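Local atomic coordinates of cytochrome c, putative (Shewanella oneidensis, PDB entry 1SP3), a protein that carries eight c-type hemes and probably works as a respiratory oxidoreductase that reduces tetrathionate. Residues S76-Y81 with F88-K93; K35-H38 with E42-Q45; S159-A162 with A167-V170. All coordinates share one frame; numbering follows the deposited sequence.

Contact 1: residues S76-Y81 with F88-K93; sequences SCHAGY and FDFKDK. With HEC (heme c), chain D.
The side chains of His78 and Phe88 come from opposite directions, and their rings meet nearly at right angles. His78 turns an edge toward the face of Phe88. The pair is an offset edge-to-face one, with planes at 88° and ring centroids 5.9 Å apart. The closest atoms are His78 CE1 and Phe88 CE2, at 4.1 Å. CG of His78 is anti to the backbone N (chi1 -178°), which swings the imidazole out from the 76-81 segment toward the two phenylalanines. Phe88 also meets the backbone of the same segment: Tyr81 O lies at the edge of its ring, near the ring plane, 3.6 Å from Phe88 CE1. Phe90 packs against Phe88 within 88-93. Its face carries CD2 of Phe88 over the ring centre, so an edge of Phe88 leans on Phe90. A type I turn from Asp89 to Asp92 shapes this segment, and Asp89 OD1 accepts from Lys91 N in an Asx turn.

The rings of Trp41 and Trp83 meet His78 edge-to-face, and that of Trp39 also meets it, so His78 sits in an aromatic cluster. Cys77 SG forms a thioether bond to the heme c at CAC, 2.0 Å long. Cys74, Cys77 and His78 spell a CXXCH heme-binding motif. Its histidine is unusual: NE2 of His78 is 11.6 Å from this heme's FE, so it is not the axial ligand, and it is hydrogen-bonded to Trp39 O.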
loop_
_atom_site.group_PDB
_atom_site.type_symbol
_atom_site.label_atom_id
_atom_site.label_comp_id
_atom_site.label_asym_id
_atom_site.label_seq_id
_atom_site.Cartn_x
_atom_site.Cartn_y
_atom_site.Cartn_z
ATOM N N SER A 76 -3.808 12.800 -6.191
ATOM C CA SER A 76 -5.251 12.613 -5.960
ATOM C C SER A 76 -5.462 11.767 -4.739
ATOM O O SER A 76 -6.606 11.723 -4.219
ATOM C CB SER A 76 -5.881 11.791 -7.127
ATOM O OG SER A 76 -4.836 11.059 -7.816
ATOM N N CYS A 77 -4.434 10.998 -4.338
ATOM C CA CYS A 77 -4.438 10.269 -3.049
ATOM C C CYS A 77 -3.420 10.830 -2.033
ATOM O O CYS A 77 -2.939 10.119 -1.150
ATOM C CB CYS A 77 -4.269 8.750 -3.264
ATOM S SG CYS A 77 -5.764 8.177 -4.114
ATOM N N HIS A 78 -3.134 12.118 -2.144
ATOM C CA HIS A 78 -2.447 12.867 -1.081
ATOM C C HIS A 78 -3.471 13.703 -0.288
ATOM O O HIS A 78 -4.324 14.350 -0.870
ATOM C CB HIS A 78 -1.367 13.813 -1.682
ATOM C CG HIS A 78 -0.593 14.582 -0.675
ATOM N ND1 HIS A 78 -0.563 15.965 -0.687
ATOM C CD2 HIS A 78 0.181 14.186 0.383
ATOM C CE1 HIS A 78 0.221 16.392 0.300
ATOM N NE2 HIS A 78 0.721 15.331 0.936
ATOM N N ALA A 79 -3.357 13.717 1.041
ATOM C CA ALA A 79 -4.249 14.518 1.888
ATOM C C ALA A 79 -3.888 16.027 1.803
ATOM O O ALA A 79 -3.759 16.710 2.842
ATOM C CB ALA A 79 -4.193 14.007 3.364
ATOM N N GLY A 80 -3.692 16.500 0.565
ATOM C CA GLY A 80 -3.262 17.833 0.249
ATOM C C GLY A 80 -3.866 18.364 -1.037
ATOM O O GLY A 80 -4.511 17.587 -1.831
ATOM N N TYR A 81 -3.631 19.667 -1.320
ATOM C CA TYR A 81 -4.107 20.247 -2.579
ATOM C C TYR A 81 -2.935 20.883 -3.384
ATOM O O TYR A 81 -2.362 21.813 -2.912
ATOM C CB TYR A 81 -5.098 21.409 -2.306
ATOM C CG TYR A 81 -6.356 21.011 -1.566
ATOM C CD1 TYR A 81 -6.733 21.680 -0.385
ATOM C CD2 TYR A 81 -7.214 20.049 -2.093
ATOM C CE1 TYR A 81 -7.940 21.321 0.282
ATOM C CE2 TYR A 81 -8.363 19.711 -1.453
ATOM C CZ TYR A 81 -8.741 20.345 -0.262
ATOM O OH TYR A 81 -9.927 19.959 0.373
ATOM N N PHE A 88 6.405 21.732 -4.261
ATOM C CA PHE A 88 5.269 21.765 -3.326
ATOM C C PHE A 88 5.734 22.285 -2.021
ATOM O O PHE A 88 6.800 21.931 -1.545
ATOM C CB PHE A 88 4.585 20.402 -3.162
ATOM C CG PHE A 88 3.351 20.433 -2.318
ATOM C CD1 PHE A 88 2.178 21.112 -2.775
ATOM C CD2 PHE A 88 3.364 19.853 -1.025
ATOM C CE1 PHE A 88 1.062 21.109 -2.029
ATOM C CE2 PHE A 88 2.237 19.903 -0.229
ATOM C CZ PHE A 88 1.088 20.503 -0.712
ATOM N N ASP A 89 4.978 23.224 -1.494
ATOM C CA ASP A 89 5.302 23.801 -0.225
ATOM C C ASP A 89 4.724 22.974 0.962
ATOM O O ASP A 89 3.604 23.186 1.340
ATOM C CB ASP A 89 4.698 25.208 -0.184
ATOM C CG ASP A 89 5.051 25.934 1.079
ATOM O OD1 ASP A 89 5.844 25.409 1.948
ATOM O OD2 ASP A 89 4.543 27.012 1.301
ATOM N N PHE A 90 5.477 22.050 1.530
ATOM C CA PHE A 90 5.011 21.249 2.637
ATOM C C PHE A 90 4.749 22.011 3.937
ATOM O O PHE A 90 4.412 21.396 4.895
ATOM C CB PHE A 90 5.927 20.025 2.888
ATOM C CG PHE A 90 5.846 19.003 1.788
ATOM C CD1 PHE A 90 6.705 19.080 0.671
ATOM C CD2 PHE A 90 4.845 18.005 1.819
ATOM C CE1 PHE A 90 6.599 18.099 -0.368
ATOM C CE2 PHE A 90 4.743 16.998 0.802
ATOM C CZ PHE A 90 5.589 17.082 -0.315
ATOM N N LYS A 91 4.920 23.338 3.972
ATOM C CA LYS A 91 4.739 24.105 5.204
ATOM C C LYS A 91 3.519 24.982 5.122
ATOM O O LYS A 91 3.117 25.645 6.090
ATOM C CB LYS A 91 5.938 24.972 5.563
ATOM C CG LYS A 91 7.244 24.199 5.772
ATOM C CD LYS A 91 7.246 23.096 6.885
ATOM C CE LYS A 91 6.488 23.390 8.259
ATOM N NZ LYS A 91 6.585 24.745 9.014
ATOM N N ASP A 92 2.903 24.944 3.957
ATOM C CA ASP A 92 1.677 25.690 3.791
ATOM C C ASP A 92 0.398 25.000 4.340
ATOM O O ASP A 92 -0.233 24.108 3.667
ATOM C CB ASP A 92 1.502 25.999 2.319
ATOM C CG ASP A 92 0.412 27.008 2.067
ATOM O OD1 ASP A 92 -0.431 27.301 3.005
ATOM O OD2 ASP A 92 0.285 27.507 0.908
ATOM N N LYS A 93 -0.059 25.517 5.480
ATOM C CA LYS A 93 -1.254 24.964 6.155
ATOM C C LYS A 93 -2.520 25.045 5.339
ATOM O O LYS A 93 -3.387 24.181 5.464
ATOM C CB LYS A 93 -1.450 25.530 7.566
ATOM C CG LYS A 93 -0.357 25.067 8.541
ATOM C CD LYS A 93 0.166 26.282 9.319
ATOM C CE LYS A 93 1.335 25.957 10.233
ATOM N NZ LYS A 93 0.734 26.075 11.558
HETATM FE FE HEC D . 0.127 5.103 -4.588
HETATM C CHA HEC D . 1.698 3.708 -1.771
HETATM C CHB HEC D . 3.132 5.001 -6.288
HETATM C CHC HEC D . -1.287 6.699 -7.263
HETATM C CHD HEC D . -2.887 5.067 -3.034
HETATM N NA HEC D . 2.098 4.433 -4.145
HETATM C C1A HEC D . 2.518 3.901 -2.915
HETATM C C2A HEC D . 3.940 3.586 -3.044
HETATM C C3A HEC D . 4.356 3.948 -4.293
HETATM C C4A HEC D . 3.185 4.487 -5.000
HETATM C CMA HEC D . 5.836 3.781 -4.851
HETATM C CAA HEC D . 4.820 2.916 -1.920
HETATM C CBA HEC D . 5.069 1.417 -2.237
HETATM C CGA HEC D . 3.735 0.685 -2.550
HETATM O O1A HEC D . 3.475 0.423 -3.762
HETATM O O2A HEC D . 2.840 0.359 -1.653
HETATM N NB HEC D . 0.758 5.742 -6.429
HETATM C C1B HEC D . 2.089 5.633 -6.895
HETATM C C2B HEC D . 2.195 6.287 -8.180
HETATM C C3B HEC D . 0.944 6.730 -8.465
HETATM C C4B HEC D . 0.051 6.400 -7.350
HETATM C CMB HEC D . 3.519 6.349 -9.012
HETATM C CAB HEC D . 0.459 7.521 -9.707
HETATM C CBB HEC D . 0.969 7.283 -10.965
HETATM N NC HEC D . -1.841 5.763 -5.107
HETATM C C1C HEC D . -2.178 6.399 -6.264
HETATM C C2C HEC D . -3.587 6.670 -6.237
HETATM C C3C HEC D . -4.069 6.182 -5.040
HETATM C C4C HEC D . -2.939 5.619 -4.309
HETATM C CMC HEC D . -4.308 7.404 -7.409
HETATM C CAC HEC D . -5.554 6.213 -4.503
HETATM C CBC HEC D . -6.655 5.673 -5.138
HETATM N ND HEC D . -0.519 4.447 -2.681
HETATM C C1D HEC D . -1.813 4.674 -2.267
HETATM C C2D HEC D . -1.834 4.330 -0.825
HETATM C C3D HEC D . -0.419 3.909 -0.409
HETATM C C4D HEC D . 0.341 4.016 -1.637
HETATM C CMD HEC D . -3.053 4.392 0.096
HETATM C CAD HEC D . 0.076 3.399 1.003
HETATM C CBD HEC D . -0.112 1.878 1.012
HETATM C CGD HEC D . 0.110 1.221 2.394
HETATM O O1D HEC D . -0.559 0.179 2.586
HETATM O O2D HEC D . 0.921 1.616 3.331
#

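Contact 2: residues K35-H38 with E42-Q45; sequences KTSH and ELEQ. With HEC (heme c), chain F.
Leu43 and Ser37 meet through carbon, beside the propionates of a heme c. Leu43 CB leads to CG with chi1 at -81°, CG lying beside the backbone N, and the branched end turns toward the heme edge. CG comes 3.6 Å from the propionate oxygen O1D. From there the branches part. CD1 lies closer to the same O1D, at 3.2 Å, and also faces O2A of the other propionate. CD2 approaches O1A and reaches CB of Ser37 at 4.0 Å. The leucine tip therefore covers oxygens of both propionates and touches the start of helix 37-40. Shortening Leu43 to an alanine would probably open a gap between the propionate ends and Ser37 CB, with O1D losing its closest neighbour in the 42-45 segment.

Ser37 meets the 42-45 segment with CB, 3.6 Å from Glu42 O. Its OG donates a short hydrogen bond of 2.5 Å to O1A of the heme, which probably helps to fix the rotation of that propionate. The carboxylate of Glu42 leads away from this contact, and its OE2 is bonded to Asn58. Thr36 is the N-cap of the helix: its OG1 accepts from His38 N at 3.2 Å, a bent bond of 135°.

His38 points away from the 42-45 segment and brings NE2 to the heme iron at 2.0 Å. The imidazole stands with an edge to the porphyrin. His143 supplies the other axial ligand. This is the bis-histidine site of a multiheme cytochrome c, with Cys139, Cys142 and His143 forming the CXXCH motif and His38 coming from a separate helix.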
loop_
_atom_site.group_PDB
_atom_site.type_symbol
_atom_site.label_atom_id
_atom_site.label_comp_id
_atom_site.label_asym_id
_atom_site.label_seq_id
_atom_site.Cartn_x
_atom_site.Cartn_y
_atom_site.Cartn_z
ATOM N N LYS A 35 2.791 16.888 10.559
ATOM C CA LYS A 35 3.957 16.195 11.018
ATOM C C LYS A 35 3.920 14.736 10.555
ATOM O O LYS A 35 4.902 14.049 10.810
ATOM C CB LYS A 35 4.102 16.204 12.532
ATOM C CG LYS A 35 4.250 17.597 13.203
ATOM C CD LYS A 35 4.354 17.382 14.742
ATOM C CE LYS A 35 4.205 18.679 15.553
ATOM N NZ LYS A 35 3.709 18.330 16.948
ATOM N N THR A 36 2.836 14.251 9.932
ATOM C CA THR A 36 2.774 12.809 9.741
ATOM C C THR A 36 2.989 12.360 8.379
ATOM O O THR A 36 2.940 13.191 7.460
ATOM C CB THR A 36 1.463 12.198 10.167
ATOM O OG1 THR A 36 0.479 12.539 9.197
ATOM C CG2 THR A 36 0.995 12.689 11.584
ATOM N N SER A 37 3.159 11.031 8.192
ATOM C CA SER A 37 3.366 10.536 6.817
ATOM C C SER A 37 2.161 10.813 5.874
ATOM O O SER A 37 2.324 10.857 4.637
ATOM C CB SER A 37 3.766 9.075 6.785
ATOM O OG SER A 37 2.676 8.330 7.057
ATOM N N HIS A 38 0.963 10.995 6.423
ATOM C CA HIS A 38 -0.185 11.283 5.511
ATOM C C HIS A 38 0.014 12.579 4.764
ATOM O O HIS A 38 -0.559 12.782 3.757
ATOM C CB HIS A 38 -1.509 11.297 6.260
ATOM C CG HIS A 38 -2.147 9.943 6.276
ATOM N ND1 HIS A 38 -2.155 9.142 7.396
ATOM C CD2 HIS A 38 -2.667 9.194 5.270
ATOM C CE1 HIS A 38 -2.715 7.979 7.089
ATOM N NE2 HIS A 38 -3.028 7.981 5.805
ATOM N N GLU A 42 6.572 10.622 3.792
ATOM C CA GLU A 42 7.914 10.129 4.178
ATOM C C GLU A 42 7.897 9.381 5.447
ATOM O O GLU A 42 7.220 9.798 6.370
ATOM C CB GLU A 42 8.919 11.258 4.299
ATOM C CG GLU A 42 9.140 11.957 2.946
ATOM C CD GLU A 42 10.412 12.773 2.878
ATOM O OE1 GLU A 42 10.511 13.707 3.740
ATOM O OE2 GLU A 42 11.277 12.527 1.932
ATOM N N LEU A 43 8.667 8.295 5.488
ATOM C CA LEU A 43 8.875 7.474 6.661
ATOM C C LEU A 43 10.372 7.146 6.797
ATOM O O LEU A 43 11.038 6.882 5.809
ATOM C CB LEU A 43 8.173 6.128 6.510
ATOM C CG LEU A 43 6.665 6.099 6.821
ATOM C CD1 LEU A 43 6.043 4.812 6.296
ATOM C CD2 LEU A 43 6.324 6.359 8.316
ATOM N N GLU A 44 10.892 7.047 8.022
ATOM C CA GLU A 44 12.222 6.515 8.150
ATOM C C GLU A 44 12.153 4.999 8.201
ATOM O O GLU A 44 11.314 4.430 8.864
ATOM C CB GLU A 44 12.909 7.114 9.396
ATOM C CG GLU A 44 14.310 6.539 9.652
ATOM C CD GLU A 44 15.027 7.209 10.835
ATOM O OE1 GLU A 44 14.558 6.975 12.000
ATOM O OE2 GLU A 44 16.040 7.961 10.594
ATOM N N GLN A 45 13.035 4.308 7.530
ATOM C CA GLN A 45 13.019 2.851 7.610
ATOM C C GLN A 45 14.432 2.289 7.728
ATOM O O GLN A 45 15.322 2.666 6.946
ATOM C CB GLN A 45 12.299 2.261 6.380
ATOM C CG GLN A 45 12.063 0.780 6.385
ATOM C CD GLN A 45 11.229 0.367 5.176
ATOM O OE1 GLN A 45 10.639 1.217 4.557
ATOM N NE2 GLN A 45 11.193 -0.896 4.850
HETATM FE FE HEC F . -3.762 6.362 4.886
HETATM C CHA HEC F . -0.561 5.262 4.875
HETATM C CHB HEC F . -4.332 4.509 7.698
HETATM C CHC HEC F . -6.769 7.896 5.243
HETATM C CHD HEC F . -3.215 7.880 1.873
HETATM N NA HEC F . -2.669 5.123 6.054
HETATM C C1A HEC F . -1.389 4.759 5.846
HETATM C C2A HEC F . -0.936 3.891 6.895
HETATM C C3A HEC F . -1.970 3.700 7.712
HETATM C C4A HEC F . -3.078 4.450 7.190
HETATM C CMA HEC F . -1.987 2.742 8.938
HETATM C CAA HEC F . 0.522 3.234 6.951
HETATM C CBA HEC F . 1.494 3.966 7.878
HETATM C CGA HEC F . 2.345 4.922 7.067
HETATM O O1A HEC F . 2.892 5.906 7.656
HETATM O O2A HEC F . 2.562 4.648 5.847
HETATM N NB HEC F . -5.271 6.204 6.229
HETATM C C1B HEC F . -5.311 5.397 7.309
HETATM C C2B HEC F . -6.609 5.506 7.932
HETATM C C3B HEC F . -7.310 6.406 7.247
HETATM C C4B HEC F . -6.454 6.891 6.178
HETATM C CMB HEC F . -6.933 4.623 9.167
HETATM C CAB HEC F . -8.697 7.048 7.576
HETATM C CBB HEC F . -8.787 7.622 8.838
HETATM N NC HEC F . -4.797 7.623 3.803
HETATM C C1C HEC F . -6.054 8.169 4.113
HETATM C C2C HEC F . -6.484 8.942 2.990
HETATM C C3C HEC F . -5.489 8.957 2.103
HETATM C C4C HEC F . -4.399 8.131 2.556
HETATM C CMC HEC F . -7.859 9.642 2.827
HETATM C CAC HEC F . -5.567 9.711 0.779
HETATM C CBC HEC F . -5.722 11.103 0.792
HETATM N ND HEC F . -2.190 6.475 3.535
HETATM C C1D HEC F . -2.146 7.189 2.348
HETATM C C2D HEC F . -0.837 7.155 1.770
HETATM C C3D HEC F . -0.012 6.404 2.750
HETATM C C4D HEC F . -0.928 6.014 3.809
HETATM C CMD HEC F . -0.253 7.753 0.457
HETATM C CAD HEC F . 1.507 6.078 2.658
HETATM C CBD HEC F . 2.109 7.228 3.440
HETATM C CGD HEC F . 3.629 7.133 3.388
HETATM O O1D HEC F . 4.165 6.315 4.175
HETATM O O2D HEC F . 4.334 7.831 2.590
#

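Contact 3: residues S159-A162 with A167-V170; sequences SSMA and ATDV. With HEC (heme c), chain H.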
loop_
_atom_site.group_PDB
_atom_site.type_symbol
_atom_site.label_atom_id
_atom_site.label_comp_id
_atom_site.label_asym_id
_atom_site.label_seq_id
_atom_site.Cartn_x
_atom_site.Cartn_y
_atom_site.Cartn_z
ATOM N N SER A 159 -13.221 -2.239 -2.262
ATOM C CA SER A 159 -14.328 -1.269 -2.255
ATOM C C SER A 159 -15.488 -1.737 -1.398
ATOM O O SER A 159 -16.270 -0.930 -0.929
ATOM C CB SER A 159 -14.865 -1.023 -3.667
ATOM O OG SER A 159 -14.555 -2.164 -4.459
ATOM N N SER A 160 -15.604 -3.027 -1.194
ATOM C CA SER A 160 -16.676 -3.536 -0.368
ATOM C C SER A 160 -16.395 -3.376 1.137
ATOM O O SER A 160 -17.284 -3.643 1.936
ATOM C CB SER A 160 -16.828 -5.011 -0.637
ATOM O OG SER A 160 -16.255 -5.686 0.462
ATOM N N MET A 161 -15.173 -2.958 1.532
ATOM C CA MET A 161 -14.840 -2.733 2.937
ATOM C C MET A 161 -15.557 -1.478 3.374
ATOM O O MET A 161 -15.522 -1.144 4.558
ATOM C CB MET A 161 -13.335 -2.522 3.208
ATOM C CG MET A 161 -12.337 -3.673 2.936
ATOM S SD MET A 161 -12.578 -5.134 3.925
ATOM C CE MET A 161 -11.064 -5.385 4.476
ATOM N N ALA A 162 -16.203 -0.758 2.455
ATOM C CA ALA A 162 -17.078 0.317 2.900
ATOM C C ALA A 162 -18.218 -0.145 3.852
ATOM O O ALA A 162 -18.563 0.585 4.812
ATOM C CB ALA A 162 -17.710 1.057 1.660
ATOM N N ALA A 167 -18.483 -12.570 6.175
ATOM C CA ALA A 167 -17.676 -13.406 5.300
ATOM C C ALA A 167 -16.392 -12.695 4.763
ATOM O O ALA A 167 -15.371 -13.376 4.548
ATOM C CB ALA A 167 -18.504 -13.936 4.140
ATOM N N THR A 168 -16.457 -11.381 4.547
ATOM C CA THR A 168 -15.341 -10.606 4.071
ATOM C C THR A 168 -14.355 -10.154 5.212
ATOM O O THR A 168 -13.119 -10.253 5.081
ATOM C CB THR A 168 -15.832 -9.353 3.295
ATOM O OG1 THR A 168 -16.624 -9.765 2.132
ATOM C CG2 THR A 168 -14.542 -8.497 2.718
ATOM N N ASP A 169 -14.892 -9.619 6.294
ATOM C CA ASP A 169 -14.066 -9.195 7.395
ATOM C C ASP A 169 -14.918 -9.250 8.644
ATOM O O ASP A 169 -15.869 -8.475 8.787
ATOM C CB ASP A 169 -13.536 -7.746 7.174
ATOM C CG ASP A 169 -12.509 -7.341 8.185
ATOM O OD1 ASP A 169 -12.909 -7.133 9.371
ATOM O OD2 ASP A 169 -11.281 -7.212 7.901
ATOM N N VAL A 170 -14.527 -10.077 9.584
ATOM C CA VAL A 170 -15.257 -10.130 10.838
ATOM C C VAL A 170 -15.238 -8.858 11.718
ATOM O O VAL A 170 -16.167 -8.661 12.534
ATOM C CB VAL A 170 -14.843 -11.354 11.697
ATOM C CG1 VAL A 170 -14.979 -12.587 10.897
ATOM C CG2 VAL A 170 -13.391 -11.231 12.255
HETATM FE FE HEC H . -10.425 -9.884 16.424
HETATM C CHA HEC H . -13.404 -11.519 16.561
HETATM C CHB HEC H . -8.937 -12.656 15.047
HETATM C CHC HEC H . -7.621 -8.077 15.720
HETATM C CHD HEC H . -11.530 -7.473 18.484
HETATM N NA HEC H . -11.060 -11.718 15.875
HETATM C C1A HEC H . -12.317 -12.194 16.038
HETATM C C2A HEC H . -12.368 -13.537 15.579
HETATM C C3A HEC H . -11.146 -13.866 15.160
HETATM C C4A HEC H . -10.298 -12.735 15.363
HETATM C CMA HEC H . -10.707 -15.220 14.549
HETATM C CAA HEC H . -13.671 -14.388 15.636
HETATM C CBA HEC H . -14.409 -14.311 14.323
HETATM C CGA HEC H . -15.650 -15.214 14.388
HETATM O O1A HEC H . -16.618 -14.773 15.039
HETATM O O2A HEC H . -15.652 -16.319 13.772
HETATM N NB HEC H . -8.583 -10.289 15.569
HETATM C C1B HEC H . -8.239 -11.476 14.992
HETATM C C2B HEC H . -6.984 -11.285 14.353
HETATM C C3B HEC H . -6.624 -10.003 14.510
HETATM C C4B HEC H . -7.639 -9.365 15.296
HETATM C CMB HEC H . -6.191 -12.394 13.639
HETATM C CAB HEC H . -5.355 -9.295 13.961
HETATM C CBB HEC H . -5.224 -9.120 12.628
HETATM N NC HEC H . -9.647 -8.137 17.025
HETATM C C1C HEC H . -8.504 -7.537 16.596
HETATM C C2C HEC H . -8.389 -6.260 17.243
HETATM C C3C HEC H . -9.523 -6.070 17.995
HETATM C C4C HEC H . -10.323 -7.251 17.844
HETATM C CMC HEC H . -7.194 -5.319 17.017
HETATM C CAC HEC H . -9.907 -4.887 18.965
HETATM C CBC HEC H . -9.600 -3.582 18.697
HETATM N ND HEC H . -12.225 -9.534 17.382
HETATM C C1D HEC H . -12.465 -8.433 18.187
HETATM C C2D HEC H . -13.846 -8.488 18.670
HETATM C C3D HEC H . -14.396 -9.768 18.045
HETATM C C4D HEC H . -13.310 -10.349 17.278
HETATM C CMD HEC H . -14.575 -7.473 19.585
HETATM C CAD HEC H . -15.771 -10.424 18.169
HETATM C CBD HEC H . -15.567 -11.214 19.470
HETATM C CGD HEC H . -16.911 -11.743 19.909
HETATM O O1D HEC H . -17.098 -11.818 21.169
HETATM O O2D HEC H . -17.762 -12.070 19.005
HETATM O O HOH W 1 -18.160 -7.373 1.459
#
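CG of Met161 lies anti to the carbonyl carbon, and the chain then bends at chi2 (-63°) and chi3 (-130°), which carries SD and CE toward Thr168 and Asp169. Thr168 turns its methyl to meet it, CG2 being anti to the backbone N. The two side chains cross obliquely, and Met161 SD comes 4.1 Å from Thr168 CG2. The end of the methionine goes on to Asp169, which it crosses at about a right angle. Here Met161 CE lies 3.9 Å from Asp169 OD2, a van der Waals contact of a methyl with a carboxylate oxygen. That oxygen is satisfied by Met401 N, while OD1 accepts from Met172 N. The carboxylate is thus held at both oxygens, and this likely limits its rotation.

Ser160 meets Thr168 in two ways. Its OG packs against Thr168 CG2 at 4.0 Å. A water also joins the two hydroxyls, donating to Ser160 OG at 2.7 Å and to Thr168 OG1 at 2.9 Å. The methyl of Thr168 therefore faces the methionine and the serine, while OG1 takes the water and the bond to Asp165 OD2. Ser160 OG is also bonded to Asp158 OD1. One residue on from Asp169, Val170 CG2 touches a heme c propionate arm at CBA, 3.8 Å away.

Both segments belong to the long connection between helix 136-143 and helix 181-184, the first of them a short 3-10 turn. Arg136, at the start of helix 136-143, bonds to Ala162 O. Val170 is joined by backbone hydrogen bonding to Val402, in the connection between strand 387-397 and helix 411-414, where the heme ligand His400 also touches Met161.

Along the chain contact 2 comes first, then contact 1, then contact 3, each closing before the next opens. Contacts 1 and 2 both belong to the part of the chain related to cytochrome c554 and c-prime, and their centres are 14 Å apart. They touch: His78 CD2 is 3.7 Å from His38 O, so helix 37-40 packs on the segment that follows helix 71-74. Residues of both line the pocket of the heme that His38 ligates. Contact 3 is remote, its centre 30 Å from that of contact 1 and 28 Å from that of contact 2. In sequence it falls in the loop between helices 136-143 and 181-184. It touches another heme, through Val170. Such short, mostly irregular segments beside several hemes are consistent with a chain folded around its cofactors.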